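Local coordinates for protein lipase (Rhizopus chinensis, PDB 6A0W) that probably hydrolyses the ester bonds of triacylglycerols, with an N-terminal polypeptide segment regulating how strongly it binds substrate, at residues P17-T22 against E249-E254; D149-V154 against M183-R188; H224-K229 against L285-I290. All coordinates share one frame; numbering follows the deposited sequence.

Contact 1 of 3, residues P17-T22 against E249-E254; sequences PPIPAT and ESWIKE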
# COMPACT_ATOMS: atom_id res chain seq x y z
N PRO A 17 22.97 13.91 3.98
CA PRO A 17 22.94 13.80 5.44
C PRO A 17 22.47 12.40 5.86
O PRO A 17 21.45 11.92 5.35
CB PRO A 17 21.92 14.87 5.89
CG PRO A 17 21.55 15.65 4.69
CD PRO A 17 21.95 14.85 3.47
N PRO A 18 23.24 11.73 6.73
CA PRO A 18 22.75 10.50 7.32
C PRO A 18 21.31 10.68 7.78
O PRO A 18 20.88 11.79 8.09
CB PRO A 18 23.66 10.31 8.53
CG PRO A 18 24.93 11.01 8.16
CD PRO A 18 24.46 12.21 7.40
N ILE A 19 20.56 9.59 7.87
CA ILE A 19 19.19 9.71 8.41
C ILE A 19 19.24 10.09 9.88
O ILE A 19 19.82 9.36 10.66
CB ILE A 19 18.45 8.37 8.28
CG1 ILE A 19 18.24 8.02 6.80
CG2 ILE A 19 17.09 8.44 8.96
CD1 ILE A 19 17.70 6.61 6.60
N PRO A 20 18.55 11.17 10.28
CA PRO A 20 18.71 11.72 11.64
C PRO A 20 18.02 10.89 12.68
O PRO A 20 17.14 10.11 12.35
CB PRO A 20 18.05 13.10 11.56
CG PRO A 20 18.01 13.42 10.09
CD PRO A 20 17.76 12.08 9.44
N ALA A 21 18.57 10.92 13.90
CA ALA A 21 18.16 10.00 14.97
C ALA A 21 16.72 10.35 15.31
O ALA A 21 16.35 11.51 15.17
CB ALA A 21 19.05 10.21 16.20
N THR A 22 15.91 9.41 15.77
CA THR A 22 14.55 9.82 16.17
C THR A 22 14.48 9.53 17.64
O THR A 22 14.86 8.45 18.03
CB THR A 22 13.36 9.16 15.38
OG1 THR A 22 13.64 7.81 14.97
CG2 THR A 22 12.96 10.02 14.12
N GLU A 249 2.05 5.85 9.83
CA GLU A 249 3.35 5.56 9.19
C GLU A 249 4.26 4.69 10.07
O GLU A 249 4.51 5.04 11.23
CB GLU A 249 4.04 6.90 8.88
CG GLU A 249 5.34 6.71 8.09
CD GLU A 249 6.04 7.99 7.72
OE1 GLU A 249 5.48 9.11 7.89
OE2 GLU A 249 7.14 7.84 7.14
N SER A 250 4.69 3.54 9.53
CA SER A 250 5.75 2.74 10.10
C SER A 250 6.99 2.86 9.22
O SER A 250 6.94 2.51 8.03
CB SER A 250 5.30 1.29 10.25
OG SER A 250 4.61 0.81 9.11
N TRP A 251 8.03 3.53 9.72
CA TRP A 251 9.19 3.94 8.91
C TRP A 251 10.39 3.05 9.23
O TRP A 251 10.87 3.07 10.36
CB TRP A 251 9.54 5.38 9.20
CG TRP A 251 10.66 5.92 8.40
CD1 TRP A 251 11.02 5.56 7.15
CD2 TRP A 251 11.55 6.97 8.78
NE1 TRP A 251 12.02 6.38 6.69
CE2 TRP A 251 12.37 7.25 7.68
CE3 TRP A 251 11.71 7.72 9.94
CZ2 TRP A 251 13.38 8.20 7.73
CZ3 TRP A 251 12.66 8.72 9.96
CH2 TRP A 251 13.48 8.95 8.86
N ILE A 252 10.81 2.24 8.26
CA ILE A 252 11.97 1.38 8.38
C ILE A 252 13.21 2.24 8.20
O ILE A 252 13.48 2.76 7.13
CB ILE A 252 12.03 0.33 7.29
CG1 ILE A 252 10.79 -0.56 7.28
CG2 ILE A 252 13.25 -0.54 7.48
CD1 ILE A 252 10.69 -1.44 6.03
N LYS A 253 13.89 2.50 9.31
CA LYS A 253 15.11 3.30 9.27
C LYS A 253 16.31 2.38 9.05
O LYS A 253 17.16 2.65 8.21
CB LYS A 253 15.23 4.12 10.55
CG LYS A 253 14.15 5.18 10.67
CD LYS A 253 14.37 6.06 11.89
CE LYS A 253 15.56 7.00 11.77
NZ LYS A 253 15.86 7.73 13.04
N GLU A 254 16.32 1.23 9.70
CA GLU A 254 17.36 0.24 9.45
C GLU A 254 16.90 -1.05 10.06
O GLU A 254 16.55 -1.11 11.24
CB GLU A 254 18.68 0.70 10.14
CG GLU A 254 19.82 -0.31 9.98
CD GLU A 254 20.46 -0.29 8.59
OE1 GLU A 254 20.13 0.60 7.76
OE2 GLU A 254 21.36 -1.13 8.35
O HOH W 1 18.78 7.38 12.54
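I19, P20 and T22 meet W251 and K253 in a mixed polar and apolar docking of an N-terminal loop against the end of a central-sheet strand, where a single ammonium group gathers several oxygens. K253 NZ donates to the carbonyl of P20, with O 2.8 Å away, and to T22 OG1 at 2.9 Å. The C=O...N angle at P20 is 144°, and the donor is tilted modestly from the carbonyl plane. Water 1 accepts a third bond from K253 NZ and donates one to I19 O, so the amine holds the loop at P20 and T22 directly and at I19 through the water. The bend at chi3 (70°) brings the lysine's NZ end-on to the T22 hydroxyl. K253 and E254 both face D258 of strand 258-262, a classic beta bulge in the central sheet. Beneath the polar group lies an apolar layer: I19 CG2 rests 3.5 Å from K253 CE and 3.6 Å from W251 CH2, meeting the indole obliquely. Methyl CG2 of T22 comes more loosely to the edge of the same ring, while K253 CG covers one of its faces, 3.6 Å above the plane and toward the rim. The indole is also held from its polar side, because W251 NE1 bonds to K229 O. Earlier in the loop, P17 O accepts a hydrogen bond from R230, a second tie between this N-terminal segment and the lipase body.

Contact 2 of 3, residues D149-V154 against M183-R188; sequences DYFPVV and MDLYQR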
# COMPACT_ATOMS: atom_id res chain seq x y z
N ASP A 149 -14.12 -6.87 -10.86
CA ASP A 149 -13.49 -8.18 -10.81
C ASP A 149 -13.44 -8.69 -9.37
O ASP A 149 -13.52 -9.89 -9.14
CB ASP A 149 -12.06 -8.10 -11.38
CG ASP A 149 -12.02 -7.56 -12.78
OD1 ASP A 149 -12.97 -7.91 -13.51
OD2 ASP A 149 -11.07 -6.81 -13.14
N TYR A 150 -13.06 -7.84 -8.42
CA TYR A 150 -12.75 -8.39 -7.08
C TYR A 150 -13.89 -8.34 -6.04
O TYR A 150 -13.93 -9.18 -5.16
CB TYR A 150 -11.46 -7.77 -6.49
CG TYR A 150 -11.71 -6.59 -5.64
CD1 TYR A 150 -11.98 -6.74 -4.30
CD2 TYR A 150 -11.77 -5.33 -6.17
CE1 TYR A 150 -12.31 -5.66 -3.52
CE2 TYR A 150 -12.08 -4.24 -5.39
CZ TYR A 150 -12.37 -4.41 -4.06
OH TYR A 150 -12.74 -3.31 -3.28
N PHE A 151 -14.69 -7.28 -6.07
CA PHE A 151 -15.69 -7.03 -5.03
C PHE A 151 -16.65 -8.20 -4.82
O PHE A 151 -16.80 -8.66 -3.68
CB PHE A 151 -16.45 -5.74 -5.35
CG PHE A 151 -17.19 -5.18 -4.15
CD1 PHE A 151 -16.55 -4.32 -3.28
CD2 PHE A 151 -18.49 -5.54 -3.89
CE1 PHE A 151 -17.16 -3.90 -2.13
CE2 PHE A 151 -19.13 -5.12 -2.74
CZ PHE A 151 -18.46 -4.29 -1.87
N PRO A 152 -17.21 -8.77 -5.91
CA PRO A 152 -18.17 -9.90 -5.71
C PRO A 152 -17.51 -11.08 -5.07
O PRO A 152 -18.13 -11.81 -4.31
CB PRO A 152 -18.62 -10.29 -7.12
CG PRO A 152 -18.02 -9.25 -8.04
CD PRO A 152 -17.32 -8.20 -7.27
N VAL A 153 -16.25 -11.30 -5.43
CA VAL A 153 -15.49 -12.43 -4.91
C VAL A 153 -15.20 -12.26 -3.41
O VAL A 153 -15.33 -13.23 -2.67
CB VAL A 153 -14.16 -12.59 -5.66
CG1 VAL A 153 -13.42 -13.82 -5.17
CG2 VAL A 153 -14.44 -12.71 -7.16
N VAL A 154 -14.93 -11.04 -2.94
CA VAL A 154 -14.71 -10.88 -1.47
C VAL A 154 -16.03 -11.15 -0.69
O VAL A 154 -16.06 -11.89 0.33
CB VAL A 154 -14.21 -9.45 -1.15
CG1 VAL A 154 -14.19 -9.23 0.35
CG2 VAL A 154 -12.82 -9.25 -1.73
N MET A 183 -11.71 1.38 1.60
CA MET A 183 -12.81 2.33 1.76
C MET A 183 -14.15 1.90 1.08
O MET A 183 -15.21 1.89 1.74
CB MET A 183 -12.36 3.70 1.27
CG MET A 183 -11.25 4.34 2.09
SD MET A 183 -11.71 4.53 3.81
CE MET A 183 -10.98 3.05 4.50
N ASP A 184 -14.04 1.23 -0.06
CA ASP A 184 -15.23 0.70 -0.78
C ASP A 184 -15.85 -0.47 -0.03
O ASP A 184 -17.07 -0.56 0.17
CB ASP A 184 -14.80 0.27 -2.20
CG ASP A 184 -15.99 0.18 -3.20
OD1 ASP A 184 -17.06 0.73 -2.92
OD2 ASP A 184 -15.86 -0.48 -4.25
N LEU A 185 -15.02 -1.40 0.41
CA LEU A 185 -15.50 -2.46 1.27
C LEU A 185 -16.20 -1.90 2.52
O LEU A 185 -17.28 -2.38 2.93
CB LEU A 185 -14.34 -3.38 1.66
CG LEU A 185 -13.83 -4.21 0.48
CD1 LEU A 185 -12.43 -4.77 0.73
CD2 LEU A 185 -14.83 -5.33 0.19
N TYR A 186 -15.57 -0.93 3.19
CA TYR A 186 -16.22 -0.33 4.35
C TYR A 186 -17.60 0.25 3.94
O TYR A 186 -18.54 0.21 4.72
CB TYR A 186 -15.34 0.75 4.97
CG TYR A 186 -16.00 1.62 6.04
CD1 TYR A 186 -16.21 1.15 7.34
CD2 TYR A 186 -16.32 2.93 5.76
CE1 TYR A 186 -16.83 1.96 8.30
CE2 TYR A 186 -16.90 3.76 6.71
CZ TYR A 186 -17.13 3.28 7.96
OH TYR A 186 -17.70 4.17 8.81
N GLN A 187 -17.65 0.92 2.79
CA GLN A 187 -18.86 1.62 2.37
C GLN A 187 -19.95 0.63 2.00
O GLN A 187 -21.05 0.78 2.45
CB GLN A 187 -18.60 2.60 1.23
CG GLN A 187 -17.80 3.83 1.63
CD GLN A 187 -16.90 4.33 0.53
OE1 GLN A 187 -16.97 3.86 -0.59
NE2 GLN A 187 -16.05 5.34 0.84
N ARG A 188 -19.62 -0.48 1.35
CA ARG A 188 -20.64 -1.26 0.68
C ARG A 188 -20.76 -2.66 1.15
O ARG A 188 -21.69 -3.35 0.77
CB ARG A 188 -20.40 -1.24 -0.81
CG ARG A 188 -20.51 0.15 -1.39
CD ARG A 188 -20.64 0.10 -2.91
NE ARG A 188 -19.44 -0.44 -3.56
CZ ARG A 188 -19.43 -1.47 -4.39
NH1 ARG A 188 -18.29 -1.83 -4.96
NH2 ARG A 188 -20.58 -2.03 -4.77
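F151 and L185 interlock where helix 137-160 meets helix 173-188, a case of two helices packing through a few large side chains although their axes, at 11.6 Å, stay well apart. The phenyl group of F151 is the main bump. With CG anti to the backbone N, it projects into a hollow walled by D184, L185 and R188. L185 CD2 approaches the ring obliquely, 3.6 Å from F151 CE1, as the two side chains run alongside each other, pointing opposite ways. The other wall is flat: the guanidinium of R188 lies over one face of F151, planes 21° apart, with CZ 3.9 Å from the ring centroid, a stacked cation-pi arrangement. The rotation of that group is fixed by a side-on, two-nitrogen salt bridge to D184. R188 NE reaches OD1 at 2.7 Å and R188 NH1 reaches OD2 at 2.9 Å, both bonds nearly straight and in the guanidinium plane, although R188 meets the carboxylate from about 30° out of the carboxylate's own plane. The reciprocal bump is L185, whose branched end enters the hollow between Y150, F151 and V154. Its CD2 lies 4.0 Å from V154 CG1, the side chains crossing at about a right angle, while CD1 comes to the edge of the Y150 ring. Y150 OH lies 4.0 Å from L185 CG and is hydrogen-bonded to Y143 OH, which also bonds D184 OD2. Toward the sheet, Y150 meets F107 edge-to-face and V154 packs on I94. Crossing at -51°, the pair belongs to the helical layer of an alpha/beta-hydrolase fold: one helix leads into strand 165-171, and the other leaves it just after the probable nucleophile elbow at S172.

Contact 3 of 3, residues H224-K229 against L285-I290; sequences HRTVHK and LTYFGI. With SO4 (sulfate ion), chain C.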
# COMPACT_ATOMS: atom_id res chain seq x y z
N HIS A 224 -2.30 1.02 7.47
CA HIS A 224 -0.88 1.01 7.84
C HIS A 224 -0.05 1.39 6.63
O HIS A 224 -0.20 0.80 5.56
CB HIS A 224 -0.48 -0.39 8.28
CG HIS A 224 -1.24 -0.89 9.45
ND1 HIS A 224 -0.77 -0.77 10.74
CD2 HIS A 224 -2.39 -1.61 9.53
CE1 HIS A 224 -1.64 -1.33 11.57
NE2 HIS A 224 -2.61 -1.87 10.85
N ARG A 225 0.74 2.46 6.76
CA ARG A 225 1.65 2.86 5.69
C ARG A 225 3.10 2.61 6.12
O ARG A 225 3.71 3.45 6.78
CB ARG A 225 1.47 4.33 5.34
CG ARG A 225 0.07 4.68 4.85
CD ARG A 225 0.01 6.09 4.31
NE ARG A 225 0.38 7.08 5.29
CZ ARG A 225 1.57 7.66 5.38
NH1 ARG A 225 2.54 7.36 4.52
NH2 ARG A 225 1.75 8.64 6.29
N THR A 226 3.67 1.52 5.63
CA THR A 226 5.09 1.25 5.82
C THR A 226 5.92 1.93 4.74
O THR A 226 5.51 2.02 3.58
CB THR A 226 5.37 -0.24 5.89
OG1 THR A 226 4.65 -0.80 6.98
CG2 THR A 226 6.90 -0.49 6.06
N VAL A 227 6.94 2.65 5.19
CA VAL A 227 7.86 3.34 4.33
C VAL A 227 9.32 3.03 4.60
O VAL A 227 9.73 2.90 5.75
CB VAL A 227 7.53 4.82 4.06
CG1 VAL A 227 6.25 5.31 4.66
CG2 VAL A 227 8.69 5.77 4.03
N HIS A 228 10.00 2.63 3.53
CA HIS A 228 11.38 2.11 3.57
C HIS A 228 12.38 3.21 3.32
O HIS A 228 12.53 3.76 2.19
CB HIS A 228 11.60 0.99 2.58
CG HIS A 228 13.01 0.46 2.58
ND1 HIS A 228 13.86 0.60 1.49
CD2 HIS A 228 13.70 -0.26 3.50
CE1 HIS A 228 14.98 -0.06 1.74
NE2 HIS A 228 14.93 -0.55 2.96
N LYS A 229 13.05 3.55 4.42
CA LYS A 229 14.09 4.55 4.42
C LYS A 229 13.75 5.78 3.58
O LYS A 229 12.87 6.55 3.97
CB LYS A 229 15.40 3.91 3.98
CG LYS A 229 15.87 2.80 4.90
CD LYS A 229 17.19 2.18 4.47
CE LYS A 229 17.39 0.88 5.21
NZ LYS A 229 18.68 0.26 4.89
N LEU A 285 12.18 -0.39 -3.66
CA LEU A 285 12.24 -1.74 -4.23
C LEU A 285 12.47 -2.87 -3.25
O LEU A 285 12.36 -4.04 -3.64
CB LEU A 285 13.26 -1.82 -5.37
CG LEU A 285 13.11 -0.78 -6.49
CD1 LEU A 285 14.13 -1.05 -7.61
CD2 LEU A 285 11.69 -0.73 -7.06
N THR A 286 12.73 -2.53 -1.99
CA THR A 286 12.99 -3.52 -0.95
C THR A 286 12.36 -3.08 0.36
O THR A 286 12.51 -1.92 0.77
CB THR A 286 14.52 -3.70 -0.74
OG1 THR A 286 15.16 -3.79 -2.01
CG2 THR A 286 14.81 -5.00 0.03
N TYR A 287 11.54 -3.95 0.94
CA TYR A 287 10.88 -3.70 2.21
C TYR A 287 11.11 -4.95 3.05
O TYR A 287 10.69 -6.05 2.68
CB TYR A 287 9.36 -3.45 2.02
CG TYR A 287 9.06 -1.97 1.74
CD1 TYR A 287 9.29 -1.42 0.50
CD2 TYR A 287 8.50 -1.15 2.71
CE1 TYR A 287 9.05 -0.08 0.25
CE2 TYR A 287 8.26 0.21 2.48
CZ TYR A 287 8.51 0.74 1.25
OH TYR A 287 8.41 2.10 1.05
N PHE A 288 11.78 -4.75 4.19
CA PHE A 288 12.11 -5.81 5.15
C PHE A 288 12.93 -6.91 4.51
O PHE A 288 12.62 -8.08 4.69
CB PHE A 288 10.83 -6.41 5.75
CG PHE A 288 9.94 -5.42 6.45
CD1 PHE A 288 10.33 -4.84 7.65
CD2 PHE A 288 8.69 -5.11 5.93
CE1 PHE A 288 9.50 -3.98 8.34
CE2 PHE A 288 7.85 -4.23 6.61
CZ PHE A 288 8.24 -3.69 7.83
N GLY A 289 13.83 -6.53 3.61
CA GLY A 289 14.58 -7.48 2.78
C GLY A 289 13.80 -8.14 1.66
O GLY A 289 14.34 -8.99 0.98
N ILE A 290 12.51 -7.86 1.53
CA ILE A 290 11.69 -8.47 0.45
C ILE A 290 11.68 -7.58 -0.80
O ILE A 290 11.37 -6.39 -0.73
CB ILE A 290 10.21 -8.63 0.89
CG1 ILE A 290 10.13 -9.53 2.11
CG2 ILE A 290 9.34 -9.21 -0.23
CD1 ILE A 290 8.84 -9.33 2.91
S SO4 C . 15.35 -3.46 4.49
O1 SO4 C . 15.21 -4.13 3.20
O2 SO4 C . 16.36 -2.40 4.35
O3 SO4 C . 15.78 -4.44 5.51
O4 SO4 C . 14.03 -2.90 4.88
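The CB of H228 sits over the face of the Y287 ring, 3.4 Å from its centroid and 15° off the ring normal, a close CH-pi contact. At the far end of the same ring, Y287 OH accepts the backbone N-H of H228 at 3.0 Å. T226 CG2 sits at the ring's edge, 3.8 Å from Y287 CD2, and also touches F288 CZ obliquely. With CG anti to its own N (chi1 179°), the imidazole extends past the tyrosine to a sulfate, probably from the crystallisation liquor. H228 NE2 donates to sulfate O2 at 2.7 Å, near the ring plane, while F288 N and G289 N donate to O4 and O1, the latter at 2.8 Å. Those two N-H groups are presented by a type I' turn from Y287 to I290, closed by paired backbone bonds between its end residues. In the next shell, D283 O takes a hydrogen bond from H228 ND1, and Y287 OH bonds OD2 of D231, probably the aspartate of a Ser-His-Asp triad. Since both imidazole nitrogens donate and an anion lies beside one of them, H228 is probably protonated in this crystal.

Contacts 1 and 3 are neighbours, with centres 12 Å apart on the same side of the molecule, and they share the central sheet: strands 223-228 and 248-252 run side by side, joined by bonds such as I252 N to V227 O. Their segments alternate along the chain, and the N-terminal loop and the C-terminal turn both meet this pair of strands. Contact 2 lies on the opposite side of the chain's centre, about 35 Å from contact 1 and 26 Å from contact 3, centre to centre. It is nested within the loop closed by contact 1 and precedes contact 3. Both chain ends thus meet adjacent strands, far from the helix pair.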